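Local structure of amidase, hydantoinase/carbamoylase family (Burkholderia vietnamiensis, 5I4M) at residues A[235-240]-A[322-327]; A[258-263]-A[286-291]; A[268-273]-A[306-311]; A[314-319]-A[343-348]. The protein probably hydrolyses N-carbamoyl-L-amino acids as a dimeric, two-zinc amidase of the peptidase M20 family. All blocks are in the same frame, centred on the assembly; numbering follows the deposited sequence.

Contact 1. Residues A[235-240]-A[322-327]; sequences RWYEIT and ALRDGV
Tyr237 and Leu323 make the central touch between strand 225-242 and helix 313-334, in the part of the chain assigned to the M20 dimerisation domain. This is a CH-pi contact. Leu323 CD2 sits over the middle of the Tyr237 ring, 3.6 Å from its centroid and only 3° off the ring normal. Leu323 has CG anti to its backbone N (chi1 175°), which sends the branch from the helix to the strand.

The apolar packing continues two residues along the strand and one turn along the helix. Ile239 CD1 meets Val327 CG2 at 4.0 Å, and the two side chains pass alongside one another, pointing opposite ways.

The polar part lies on the solvent side. Arg324 NH2 comes to the edge of the tyrosine ring, 4.0 Å from Tyr237 CE2. The guanidinium and ring planes are 71° apart, so the two groups do not stack. Asp320 of the same helix accepts a hydrogen bond from Tyr237 OH and forms a salt bridge with Arg324 NE.

No hydrogen bond links the two segments. Helix and strand therefore meet mainly through carbon surfaces, while Asp320 satisfies the tyrosine hydroxyl and the arginine NE and holds both at one carboxylate.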
loop_
_atom_site.group_PDB
_atom_site.type_symbol
_atom_site.label_atom_id
_atom_site.label_comp_id
_atom_site.label_asym_id
_atom_site.label_seq_id
_atom_site.Cartn_x
_atom_site.Cartn_y
_atom_site.Cartn_z
ATOM N N ARG A 235 20.767 6.923 7.861
ATOM C CA ARG A 235 19.726 7.909 8.107
ATOM C C ARG A 235 18.444 7.358 7.502
ATOM O O ARG A 235 18.434 6.994 6.325
ATOM C CB ARG A 235 20.070 9.272 7.473
ATOM C CG ARG A 235 21.218 10.052 8.157
ATOM C CD ARG A 235 21.566 11.323 7.362
ATOM N NE ARG A 235 22.718 12.043 7.905
ATOM C CZ ARG A 235 22.635 13.186 8.576
ATOM N NH1 ARG A 235 21.445 13.742 8.786
ATOM N NH2 ARG A 235 23.742 13.783 9.024
ATOM N N TRP A 236 17.378 7.281 8.302
ATOM C CA TRP A 236 16.063 6.865 7.830
ATOM C C TRP A 236 15.077 8.021 7.936
ATOM O O TRP A 236 15.143 8.830 8.868
ATOM C CB TRP A 236 15.504 5.694 8.643
ATOM C CG TRP A 236 16.256 4.397 8.549
ATOM C CD1 TRP A 236 17.492 4.183 8.008
ATOM C CD2 TRP A 236 15.798 3.130 9.028
ATOM N NE1 TRP A 236 17.836 2.848 8.123
ATOM C CE2 TRP A 236 16.807 2.183 8.745
ATOM C CE3 TRP A 236 14.624 2.705 9.666
ATOM C CZ2 TRP A 236 16.679 0.830 9.082
ATOM C CZ3 TRP A 236 14.491 1.363 9.991
ATOM C CH2 TRP A 236 15.514 0.442 9.700
ATOM N N TYR A 237 14.131 8.059 6.999
ATOM C CA TYR A 237 13.176 9.156 6.906
ATOM C C TYR A 237 11.769 8.613 6.725
ATOM O O TYR A 237 11.573 7.510 6.210
ATOM C CB TYR A 237 13.473 10.081 5.716
ATOM C CG TYR A 237 14.879 10.600 5.666
ATOM C CD1 TYR A 237 15.918 9.803 5.191
ATOM C CD2 TYR A 237 15.173 11.890 6.074
ATOM C CE1 TYR A 237 17.211 10.276 5.142
ATOM C CE2 TYR A 237 16.470 12.377 6.016
ATOM C CZ TYR A 237 17.480 11.561 5.550
ATOM O OH TYR A 237 18.772 12.035 5.496
ATOM N N GLU A 238 10.796 9.432 7.127
ATOM C CA GLU A 238 9.391 9.258 6.796
ATOM C C GLU A 238 8.909 10.527 6.106
ATOM O O GLU A 238 9.124 11.634 6.612
ATOM C CB GLU A 238 8.552 8.974 8.049
ATOM C CG GLU A 238 8.815 7.585 8.647
ATOM C CD GLU A 238 7.979 7.276 9.884
ATOM O OE1 GLU A 238 8.037 6.118 10.358
ATOM O OE2 GLU A 238 7.261 8.173 10.376
ATOM N N ILE A 239 8.277 10.371 4.949
ATOM C CA ILE A 239 7.798 11.508 4.172
ATOM C C ILE A 239 6.334 11.270 3.842
ATOM O O ILE A 239 5.972 10.190 3.364
ATOM C CB ILE A 239 8.609 11.700 2.878
ATOM C CG1 ILE A 239 10.065 12.018 3.210
ATOM C CG2 ILE A 239 8.018 12.841 2.055
ATOM C CD1 ILE A 239 10.988 12.025 1.995
ATOM N N THR A 240 5.493 12.266 4.104
ATOM C CA THR A 240 4.126 12.252 3.599
ATOM C C THR A 240 3.965 13.436 2.656
ATOM O O THR A 240 4.237 14.577 3.043
ATOM C CB THR A 240 3.102 12.320 4.737
ATOM O OG1 THR A 240 3.220 11.155 5.565
ATOM C CG2 THR A 240 1.685 12.384 4.171
ATOM N N ALA A 322 20.883 16.450 -0.150
ATOM C CA ALA A 322 20.376 16.278 -1.508
ATOM C C ALA A 322 18.939 15.792 -1.500
ATOM O O ALA A 322 18.128 16.226 -2.327
ATOM C CB ALA A 322 21.263 15.305 -2.287
ATOM N N LEU A 323 18.602 14.884 -0.580
ATOM C CA LEU A 323 17.213 14.452 -0.459
ATOM C C LEU A 323 16.305 15.622 -0.092
ATOM O O LEU A 323 15.255 15.823 -0.709
ATOM C CB LEU A 323 17.088 13.339 0.579
ATOM C CG LEU A 323 15.639 12.915 0.861
ATOM C CD1 LEU A 323 15.092 12.109 -0.294
ATOM C CD2 LEU A 323 15.548 12.118 2.161
ATOM N N ARG A 324 16.682 16.399 0.931
ATOM C CA ARG A 324 15.787 17.458 1.390
ATOM C C ARG A 324 15.579 18.504 0.304
ATOM O O ARG A 324 14.460 18.992 0.102
ATOM C CB ARG A 324 16.332 18.098 2.665
ATOM C CG ARG A 324 16.328 17.133 3.844
ATOM C CD ARG A 324 17.068 17.722 5.024
ATOM N NE ARG A 324 17.203 16.766 6.120
ATOM C CZ ARG A 324 16.359 16.694 7.139
ATOM N NH1 ARG A 324 15.316 17.512 7.187
ATOM N NH2 ARG A 324 16.564 15.814 8.107
ATOM N N ASP A 325 16.643 18.829 -0.424
ATOM C CA ASP A 325 16.541 19.782 -1.524
ATOM C C ASP A 325 15.680 19.231 -2.654
ATOM O O ASP A 325 14.801 19.928 -3.179
ATOM C CB ASP A 325 17.945 20.115 -2.031
ATOM C CG ASP A 325 17.930 21.113 -3.161
ATOM O OD1 ASP A 325 17.476 22.252 -2.934
ATOM O OD2 ASP A 325 18.384 20.764 -4.271
ATOM N N GLY A 326 15.919 17.976 -3.044
ATOM C CA GLY A 326 15.190 17.418 -4.169
ATOM C C GLY A 326 13.727 17.188 -3.851
ATOM O O GLY A 326 12.862 17.345 -4.716
ATOM N N VAL A 327 13.431 16.794 -2.610
ATOM C CA VAL A 327 12.041 16.607 -2.197
ATOM C C VAL A 327 11.294 17.933 -2.265
ATOM O O VAL A 327 10.155 17.999 -2.745
ATOM C CB VAL A 327 11.987 15.997 -0.784
ATOM C CG1 VAL A 327 10.606 16.200 -0.147
ATOM C CG2 VAL A 327 12.353 14.503 -0.826
#

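Contact 2. Residues A[258-263]-A[286-291]; sequences DALLGA and GMMQVH
Leu260 and Met288 meet where a helix lies on the sheet of the M20 dimerisation domain, an alpha/beta sandwich of two helices on an antiparallel sheet. Helix 259-276 runs over strand 282-291. The short segments have nearly opposite directions, 160° apart, with axes 9.7 Å from each other.

The tight part is made of four buried side chains. Leu260 CD1 is shared between two partners. Leu260 CD1 lies 3.8 Å from Met288 SD and 4.0 Å from Val290 CG2, and Leu260 crosses both side chains at about a right angle. Met288 reaches out from the strand and then bends at its last torsion (chi3 -73°). The bend brings its methyl group to the helix, one turn on from Leu260, where it meets Ala263.

Against these buried four stand Gln289 of the strand and Leu261 of the helix. Both are partly exposed and make no contact across the segments. Leu261 packs on Asp268 of the second subunit. That subunit also reaches the packed side, with its Val285 on Leu260 and its Gly286 on Val290. Its Asn293 OD1 is hydrogen-bonded to Met288 N. The contact is part of the dimer interface.

The start of the helix is fixed by Asp258 at the N-cap. Asp258 OD1 accepts from Leu261 N at 2.9 Å, approached from above the carboxylate plane, and a weak bond comes from Leu260 N. Among the packed side chains, Ala263 CB stops 3.8 Å from Met288 CE.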
loop_
_atom_site.group_PDB
_atom_site.type_symbol
_atom_site.label_atom_id
_atom_site.label_comp_id
_atom_site.label_asym_id
_atom_site.label_seq_id
_atom_site.Cartn_x
_atom_site.Cartn_y
_atom_site.Cartn_z
ATOM N N ASP A 258 -1.012 15.474 -7.694
ATOM C CA ASP A 258 -0.937 14.022 -7.552
ATOM C C ASP A 258 0.189 13.659 -6.588
ATOM O O ASP A 258 1.372 13.819 -6.915
ATOM C CB ASP A 258 -0.714 13.401 -8.933
ATOM C CG ASP A 258 -0.858 11.894 -8.937
ATOM O OD1 ASP A 258 -0.409 11.262 -7.955
ATOM O OD2 ASP A 258 -1.422 11.344 -9.928
ATOM N N ALA A 259 -0.175 13.148 -5.405
ATOM C CA ALA A 259 0.842 12.833 -4.405
ATOM C C ALA A 259 1.650 11.597 -4.781
ATOM O O ALA A 259 2.802 11.465 -4.358
ATOM C CB ALA A 259 0.201 12.640 -3.026
ATOM N N LEU A 260 1.074 10.676 -5.548
ATOM C CA LEU A 260 1.861 9.526 -5.977
ATOM C C LEU A 260 2.832 9.900 -7.094
ATOM O O LEU A 260 3.929 9.344 -7.179
ATOM C CB LEU A 260 0.924 8.384 -6.403
ATOM C CG LEU A 260 1.599 7.093 -6.882
ATOM C CD1 LEU A 260 2.515 6.551 -5.795
ATOM C CD2 LEU A 260 0.553 6.048 -7.278
ATOM N N LEU A 261 2.455 10.825 -7.966
ATOM C CA LEU A 261 3.423 11.341 -8.924
ATOM C C LEU A 261 4.628 11.916 -8.197
ATOM O O LEU A 261 5.778 11.648 -8.569
ATOM C CB LEU A 261 2.769 12.398 -9.808
ATOM C CG LEU A 261 3.633 12.984 -10.931
ATOM C CD1 LEU A 261 4.012 11.900 -11.953
ATOM C CD2 LEU A 261 2.925 14.138 -11.594
ATOM N N GLY A 262 4.377 12.689 -7.137
ATOM C CA GLY A 262 5.475 13.229 -6.344
ATOM C C GLY A 262 6.288 12.140 -5.675
ATOM O O GLY A 262 7.519 12.111 -5.779
ATOM N N ALA A 263 5.609 11.225 -4.978
ATOM C CA ALA A 263 6.323 10.152 -4.290
ATOM C C ALA A 263 7.149 9.328 -5.266
ATOM O O ALA A 263 8.295 8.966 -4.973
ATOM C CB ALA A 263 5.333 9.260 -3.539
ATOM N N GLY A 286 11.545 1.586 0.638
ATOM C CA GLY A 286 11.053 0.237 0.839
ATOM C C GLY A 286 9.589 0.158 1.213
ATOM O O GLY A 286 8.964 -0.894 1.070
ATOM N N MET A 287 9.023 1.259 1.692
ATOM C CA MET A 287 7.670 1.251 2.234
ATOM C C MET A 287 6.904 2.438 1.673
ATOM O O MET A 287 7.415 3.562 1.660
ATOM C CB MET A 287 7.699 1.294 3.770
ATOM C CG MET A 287 6.316 1.276 4.417
ATOM S SD MET A 287 6.478 1.453 6.192
ATOM C CE MET A 287 4.751 1.421 6.687
ATOM N N MET A 288 5.681 2.186 1.212
ATOM C CA MET A 288 4.856 3.222 0.607
ATOM C C MET A 288 3.400 2.884 0.882
ATOM O O MET A 288 2.998 1.729 0.744
ATOM C CB MET A 288 5.093 3.328 -0.908
ATOM C CG MET A 288 4.288 4.456 -1.550
ATOM S SD MET A 288 4.690 4.786 -3.280
ATOM C CE MET A 288 6.291 5.576 -3.091
ATOM N N GLN A 289 2.618 3.893 1.269
ATOM C CA GLN A 289 1.180 3.740 1.515
ATOM C C GLN A 289 0.454 4.837 0.747
ATOM O O GLN A 289 0.663 6.020 1.021
ATOM C CB GLN A 289 0.835 3.843 3.010
ATOM C CG GLN A 289 1.452 2.773 3.943
ATOM C CD GLN A 289 1.291 3.116 5.439
ATOM O OE1 GLN A 289 1.349 4.277 5.827
ATOM N NE2 GLN A 289 1.082 2.099 6.271
ATOM N N VAL A 290 -0.396 4.454 -0.203
ATOM C CA VAL A 290 -1.095 5.401 -1.072
ATOM C C VAL A 290 -2.520 5.583 -0.570
ATOM O O VAL A 290 -3.169 4.609 -0.172
ATOM C CB VAL A 290 -1.086 4.901 -2.530
ATOM C CG1 VAL A 290 -1.849 5.859 -3.460
ATOM C CG2 VAL A 290 0.355 4.670 -3.006
ATOM N N HIS A 291 -3.020 6.831 -0.592
ATOM C CA HIS A 291 -4.385 7.127 -0.172
ATOM C C HIS A 291 -5.091 7.943 -1.252
ATOM O O HIS A 291 -4.526 8.930 -1.748
ATOM C CB HIS A 291 -4.374 7.881 1.169
ATOM C CG HIS A 291 -3.562 7.207 2.238
ATOM N ND1 HIS A 291 -4.082 6.241 3.073
ATOM C CD2 HIS A 291 -2.267 7.362 2.606
ATOM C CE1 HIS A 291 -3.142 5.825 3.905
ATOM N NE2 HIS A 291 -2.033 6.495 3.647
#

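Contact 3. Residues A[268-273]-A[306-311]; sequences DLVNRI and VDFRHP. With 3PG (3-phosphoglyceric acid), chain E.
Val270 and Ile273 of helix 259-276 pack on Val306 and Phe308 of strand 297-310. This is the helix-on-sheet layer of the M20 dimerisation domain, and the two short segments run almost parallel, 4° apart.

Phe308 can be followed outward. Its CB leaves the strand beside the helix rather than straight at it. CG lies anti to the carbonyl carbon (chi1 -82°), which swings the ring toward the helix. Phe308 CE1 then reaches Ile273 CG2. Phe308 CE1 also lies 4.1 Å from Val270 CG1. Phe308 CZ, the tip, lies 3.7 Å from Ile273 CG2 and also meets Ile273 CD1. Ile273 crosses the phenylalanine at about a right angle. Val306 CG1 covers one ring face near its rim. Val270 and Val306 meet tip to tip.

Arg309 belongs to the ligand pocket. It forms a salt bridge with Asp307, side-on through NE and NH2, one nitrogen to each oxygen, and both oxygens use their syn lone pairs. The salt bridge fixes the turn of the guanidinium, with NH1 and NH2 facing the carboxylate of the bound 3-phosphoglyceric acid. His247 and Asn296 of the second subunit also bond this ligand. Arg309 NH2 donates to ligand O1, and Arg309 NH1 donates to ligand O2 at 2.8 Å.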
loop_
_atom_site.group_PDB
_atom_site.type_symbol
_atom_site.label_atom_id
_atom_site.label_comp_id
_atom_site.label_asym_id
_atom_site.label_seq_id
_atom_site.Cartn_x
_atom_site.Cartn_y
_atom_site.Cartn_z
ATOM N N ASP A 268 12.680 7.712 -7.558
ATOM C CA ASP A 268 13.731 7.821 -8.567
ATOM C C ASP A 268 14.884 8.683 -8.066
ATOM O O ASP A 268 16.056 8.344 -8.271
ATOM C CB ASP A 268 13.135 8.398 -9.854
ATOM C CG ASP A 268 13.806 7.874 -11.112
ATOM O OD1 ASP A 268 14.530 6.860 -11.043
ATOM O OD2 ASP A 268 13.583 8.474 -12.184
ATOM N N LEU A 269 14.569 9.794 -7.399
ATOM C CA LEU A 269 15.610 10.649 -6.835
ATOM C C LEU A 269 16.441 9.906 -5.793
ATOM O O LEU A 269 17.672 10.028 -5.764
ATOM C CB LEU A 269 14.974 11.896 -6.218
ATOM C CG LEU A 269 15.892 12.770 -5.356
ATOM C CD1 LEU A 269 16.946 13.422 -6.212
ATOM C CD2 LEU A 269 15.077 13.808 -4.593
ATOM N N VAL A 270 15.784 9.146 -4.918
ATOM C CA VAL A 270 16.498 8.392 -3.889
ATOM C C VAL A 270 17.494 7.435 -4.527
ATOM O O VAL A 270 18.650 7.336 -4.099
ATOM C CB VAL A 270 15.497 7.651 -2.987
ATOM C CG1 VAL A 270 16.177 6.520 -2.200
ATOM C CG2 VAL A 270 14.824 8.636 -2.055
ATOM N N ASN A 271 17.059 6.720 -5.568
ATOM C CA ASN A 271 17.968 5.831 -6.283
ATOM C C ASN A 271 19.119 6.619 -6.889
ATOM O O ASN A 271 20.289 6.231 -6.769
ATOM C CB ASN A 271 17.203 5.064 -7.359
ATOM C CG ASN A 271 18.082 4.085 -8.121
ATOM O OD1 ASN A 271 18.387 2.987 -7.638
ATOM N ND2 ASN A 271 18.481 4.470 -9.319
ATOM N N ARG A 272 18.809 7.756 -7.515
ATOM C CA ARG A 272 19.864 8.574 -8.102
ATOM C C ARG A 272 20.880 8.996 -7.047
ATOM O O ARG A 272 22.096 8.952 -7.282
ATOM C CB ARG A 272 19.240 9.797 -8.774
ATOM C CG ARG A 272 20.199 10.636 -9.569
ATOM C CD ARG A 272 20.529 9.942 -10.863
ATOM N NE ARG A 272 21.817 9.260 -10.822
ATOM C CZ ARG A 272 22.129 8.225 -11.594
ATOM N NH1 ARG A 272 23.329 7.667 -11.503
ATOM N NH2 ARG A 272 21.233 7.735 -12.446
ATOM N N ILE A 273 20.400 9.404 -5.872
ATOM C CA ILE A 273 21.308 9.817 -4.802
ATOM C C ILE A 273 22.189 8.650 -4.372
ATOM O O ILE A 273 23.396 8.812 -4.154
ATOM C CB ILE A 273 20.504 10.408 -3.632
ATOM C CG1 ILE A 273 19.938 11.763 -4.060
ATOM C CG2 ILE A 273 21.368 10.510 -2.365
ATOM C CD1 ILE A 273 18.994 12.406 -3.056
ATOM N N VAL A 306 12.478 6.573 3.410
ATOM C CA VAL A 306 13.763 6.649 2.730
ATOM C C VAL A 306 14.816 6.060 3.645
ATOM O O VAL A 306 14.801 6.294 4.858
ATOM C CB VAL A 306 14.123 8.089 2.330
ATOM C CG1 VAL A 306 15.480 8.120 1.637
ATOM C CG2 VAL A 306 13.061 8.632 1.417
ATOM N N ASP A 307 15.705 5.262 3.060
ATOM C CA ASP A 307 16.772 4.554 3.757
ATOM C C ASP A 307 18.067 4.964 3.072
ATOM O O ASP A 307 18.252 4.675 1.885
ATOM C CB ASP A 307 16.534 3.039 3.669
ATOM C CG ASP A 307 17.597 2.207 4.382
ATOM O OD1 ASP A 307 18.806 2.363 4.110
ATOM O OD2 ASP A 307 17.195 1.355 5.199
ATOM N N PHE A 308 18.936 5.667 3.802
ATOM C CA PHE A 308 20.236 6.111 3.304
ATOM C C PHE A 308 21.336 5.518 4.172
ATOM O O PHE A 308 21.230 5.522 5.400
ATOM C CB PHE A 308 20.405 7.639 3.374
ATOM C CG PHE A 308 19.787 8.425 2.232
ATOM C CD1 PHE A 308 19.441 7.837 1.029
ATOM C CD2 PHE A 308 19.603 9.793 2.380
ATOM C CE1 PHE A 308 18.904 8.604 -0.001
ATOM C CE2 PHE A 308 19.068 10.567 1.354
ATOM C CZ PHE A 308 18.719 9.978 0.165
ATOM N N ARG A 309 22.422 5.055 3.547
ATOM C CA ARG A 309 23.564 4.545 4.302
ATOM C C ARG A 309 24.857 4.909 3.587
ATOM O O ARG A 309 24.906 4.942 2.353
ATOM C CB ARG A 309 23.501 3.015 4.468
ATOM C CG ARG A 309 22.092 2.512 4.731
ATOM C CD ARG A 309 22.061 1.011 4.959
ATOM N NE ARG A 309 20.679 0.598 5.156
ATOM C CZ ARG A 309 20.308 -0.452 5.875
ATOM N NH1 ARG A 309 21.227 -1.220 6.457
ATOM N NH2 ARG A 309 19.019 -0.711 6.040
ATOM N N HIS A 310 25.905 5.181 4.371
ATOM C CA HIS A 310 27.241 5.349 3.808
ATOM C C HIS A 310 28.266 5.148 4.913
ATOM O O HIS A 310 27.989 5.467 6.078
ATOM C CB HIS A 310 27.415 6.739 3.164
ATOM C CG HIS A 310 28.554 6.811 2.195
ATOM N ND1 HIS A 310 29.853 7.045 2.590
ATOM C CD2 HIS A 310 28.593 6.656 0.849
ATOM C CE1 HIS A 310 30.646 7.023 1.535
ATOM N NE2 HIS A 310 29.906 6.791 0.463
ATOM N N PRO A 311 29.454 4.625 4.588
ATOM C CA PRO A 311 30.491 4.456 5.619
ATOM C C PRO A 311 31.153 5.750 6.047
ATOM O O PRO A 311 31.926 5.731 7.011
ATOM C CB PRO A 311 31.514 3.536 4.943
ATOM C CG PRO A 311 31.295 3.771 3.453
ATOM C CD PRO A 311 29.814 3.946 3.329
HETATM C C1 3PG E . 19.251 -2.604 9.010
HETATM O O1 3PG E . 18.389 -2.505 8.117
HETATM O O2 3PG E . 20.476 -2.511 8.779
HETATM C C2 3PG E . 18.777 -2.840 10.415
HETATM O O3 3PG E . 19.796 -2.453 11.354
HETATM C C3 3PG E . 18.488 -4.315 10.574
HETATM O O1P 3PG E . 19.704 -5.052 10.431
HETATM P P 3PG E . 19.633 -6.667 10.170
HETATM O O2P 3PG E . 18.613 -7.211 11.142
HETATM O O3P 3PG E . 19.177 -6.779 8.722
HETATM O O4P 3PG E . 21.067 -7.144 10.461
#

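Contact 4. Residues A[314-319]-A[343-348]; sequences AVLAKM and IFYYAP
The first turns of helix 313-334 meet the end of strand 337-350 here, through Leu316 and Tyr345. The contact is small, with 81 Å² buried in all. Leu316 CD2 comes to the edge of the Tyr345 ring, near its plane, and lies 4.3 Å from Tyr345 CE1. Leu316 CD2 is also 4.4 Å from Tyr346 O. With chi1 at 180° the leucine stretches away from its own N, which carries CD2 to the strand. No hydrogen bond joins the two segments.

Helix 313-334 and strand 337-350 follow each other in the chain and belong to the helix-on-sheet layer of the M20 dimerisation (lid) domain fold. Strand 337-350 pairs antiparallel with strand 225-242. Ile343 and Phe344 both face Trp236 across that pairing, which is a classic beta bulge.

The two tyrosines then leave the strand on different sides. CB of Tyr345 points toward the helix. Its OH is hydrogen-bonded to Asp313, and its ring takes a cation-pi contact from Arg235. CB of Tyr346 points away from the helix. The Tyr346 hydroxyl is hydrogen-bonded to NE2 of Gln234, a residue of the 3-phosphoglycerate site, and the Tyr346 side chain is about 5 Å from the bound ligand. Phe344 CE2 lies at the edge of the Tyr346 ring, in its plane.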
loop_
_atom_site.group_PDB
_atom_site.type_symbol
_atom_site.label_atom_id
_atom_site.label_comp_id
_atom_site.label_asym_id
_atom_site.label_seq_id
_atom_site.Cartn_x
_atom_site.Cartn_y
_atom_site.Cartn_z
ATOM N N ALA A 314 30.326 12.337 6.446
ATOM C CA ALA A 314 30.170 13.533 5.621
ATOM C C ALA A 314 29.424 13.226 4.326
ATOM O O ALA A 314 28.616 14.041 3.859
ATOM C CB ALA A 314 31.539 14.149 5.319
ATOM N N VAL A 315 29.699 12.073 3.714
ATOM C CA VAL A 315 28.982 11.708 2.496
ATOM C C VAL A 315 27.526 11.408 2.809
ATOM O O VAL A 315 26.623 11.763 2.041
ATOM C CB VAL A 315 29.664 10.516 1.804
ATOM C CG1 VAL A 315 28.903 10.144 0.544
ATOM C CG2 VAL A 315 31.108 10.871 1.478
ATOM N N LEU A 316 27.273 10.745 3.936
ATOM C CA LEU A 316 25.892 10.495 4.337
ATOM C C LEU A 316 25.159 11.808 4.584
ATOM O O LEU A 316 23.975 11.926 4.264
ATOM C CB LEU A 316 25.863 9.600 5.577
ATOM C CG LEU A 316 24.523 9.198 6.193
ATOM C CD1 LEU A 316 23.685 8.444 5.171
ATOM C CD2 LEU A 316 24.768 8.335 7.430
ATOM N N ALA A 317 25.852 12.818 5.124
ATOM C CA ALA A 317 25.208 14.115 5.314
ATOM C C ALA A 317 24.928 14.798 3.976
ATOM O O ALA A 317 23.914 15.495 3.825
ATOM C CB ALA A 317 26.069 15.001 6.214
ATOM N N LYS A 318 25.822 14.620 2.999
ATOM C CA LYS A 318 25.589 15.148 1.654
ATOM C C LYS A 318 24.355 14.520 1.023
ATOM O O LYS A 318 23.568 15.198 0.346
ATOM C CB LYS A 318 26.826 14.884 0.791
ATOM C CG LYS A 318 26.761 15.322 -0.669
ATOM C CD LYS A 318 28.061 14.909 -1.380
ATOM C CE LYS A 318 28.135 15.402 -2.824
ATOM N NZ LYS A 318 26.958 14.987 -3.651
ATOM N N MET A 319 24.172 13.217 1.230
ATOM C CA MET A 319 22.976 12.557 0.724
ATOM C C MET A 319 21.726 13.135 1.378
ATOM O O MET A 319 20.728 13.405 0.698
ATOM C CB MET A 319 23.078 11.049 0.966
ATOM C CG MET A 319 24.266 10.378 0.261
ATOM S SD MET A 319 24.595 8.695 0.828
ATOM C CE MET A 319 23.148 7.811 0.213
ATOM N N ILE A 343 13.805 10.037 10.998
ATOM C CA ILE A 343 13.389 9.321 12.200
ATOM C C ILE A 343 14.516 8.509 12.826
ATOM O O ILE A 343 14.326 7.951 13.918
ATOM C CB ILE A 343 12.183 8.405 11.919
ATOM C CG1 ILE A 343 12.572 7.271 10.969
ATOM C CG2 ILE A 343 11.006 9.210 11.349
ATOM C CD1 ILE A 343 11.649 6.053 11.095
ATOM N N PHE A 344 15.690 8.459 12.195
ATOM C CA PHE A 344 16.766 7.569 12.633
ATOM C C PHE A 344 18.080 8.073 12.061
ATOM O O PHE A 344 18.156 8.369 10.865
ATOM C CB PHE A 344 16.481 6.144 12.148
ATOM C CG PHE A 344 17.396 5.072 12.721
ATOM C CD1 PHE A 344 17.623 4.972 14.086
ATOM C CD2 PHE A 344 17.951 4.113 11.883
ATOM C CE1 PHE A 344 18.423 3.959 14.605
ATOM C CE2 PHE A 344 18.760 3.096 12.397
ATOM C CZ PHE A 344 18.994 3.025 13.760
ATOM N N TYR A 345 19.106 8.170 12.904
ATOM C CA TYR A 345 20.441 8.512 12.425
ATOM C C TYR A 345 21.468 7.978 13.411
ATOM O O TYR A 345 21.318 8.162 14.622
ATOM C CB TYR A 345 20.601 10.032 12.258
ATOM C CG TYR A 345 22.051 10.486 12.171
ATOM C CD1 TYR A 345 22.911 9.965 11.212
ATOM C CD2 TYR A 345 22.554 11.443 13.046
ATOM C CE1 TYR A 345 24.259 10.382 11.141
ATOM C CE2 TYR A 345 23.879 11.859 12.978
ATOM C CZ TYR A 345 24.727 11.324 12.026
ATOM O OH TYR A 345 26.048 11.747 11.965
ATOM N N TYR A 346 22.495 7.303 12.898
ATOM C CA TYR A 346 23.710 7.107 13.674
ATOM C C TYR A 346 24.912 7.178 12.746
ATOM O O TYR A 346 24.846 6.763 11.584
ATOM C CB TYR A 346 23.698 5.784 14.460
ATOM C CG TYR A 346 23.677 4.509 13.649
ATOM C CD1 TYR A 346 24.865 3.892 13.252
ATOM C CD2 TYR A 346 22.468 3.895 13.315
ATOM C CE1 TYR A 346 24.857 2.707 12.527
ATOM C CE2 TYR A 346 22.447 2.708 12.592
ATOM C CZ TYR A 346 23.634 2.127 12.200
ATOM O OH TYR A 346 23.596 0.952 11.485
ATOM N N ALA A 347 25.991 7.741 13.265
ATOM C CA ALA A 347 27.203 7.889 12.493
ATOM C C ALA A 347 27.869 6.530 12.295
ATOM O O ALA A 347 27.684 5.617 13.108
ATOM C CB ALA A 347 28.161 8.836 13.201
ATOM N N PRO A 348 28.645 6.371 11.221
ATOM C CA PRO A 348 29.521 5.197 11.111
ATOM C C PRO A 348 30.339 5.047 12.382
ATOM O O PRO A 348 30.730 6.036 13.018
ATOM C CB PRO A 348 30.419 5.528 9.913
ATOM C CG PRO A 348 29.680 6.591 9.144
ATOM C CD PRO A 348 28.918 7.371 10.174
#

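Contacts 1 and 4 share helix 313-334; contacts 2 and 3 share helix 259-276. All four reach the sheet beneath these helices. Strand 225-242 of contact 1 is paired with strand 297-310 of contact 3 on one side and with strand 337-350 of contact 4 on the other. Contacts 2 and 3 are wholly buried and purely apolar across their segments. Contact 1 has a buried centre with an exposed arginine on its solvent side, and contact 4 is the slightest, with a partly exposed tyrosine. Contacts 1, 2 and 3 all touch the second subunit, contact 2 with the most residues; contacts 1 and 3 hold pocket residues, and contact 4 lies near them.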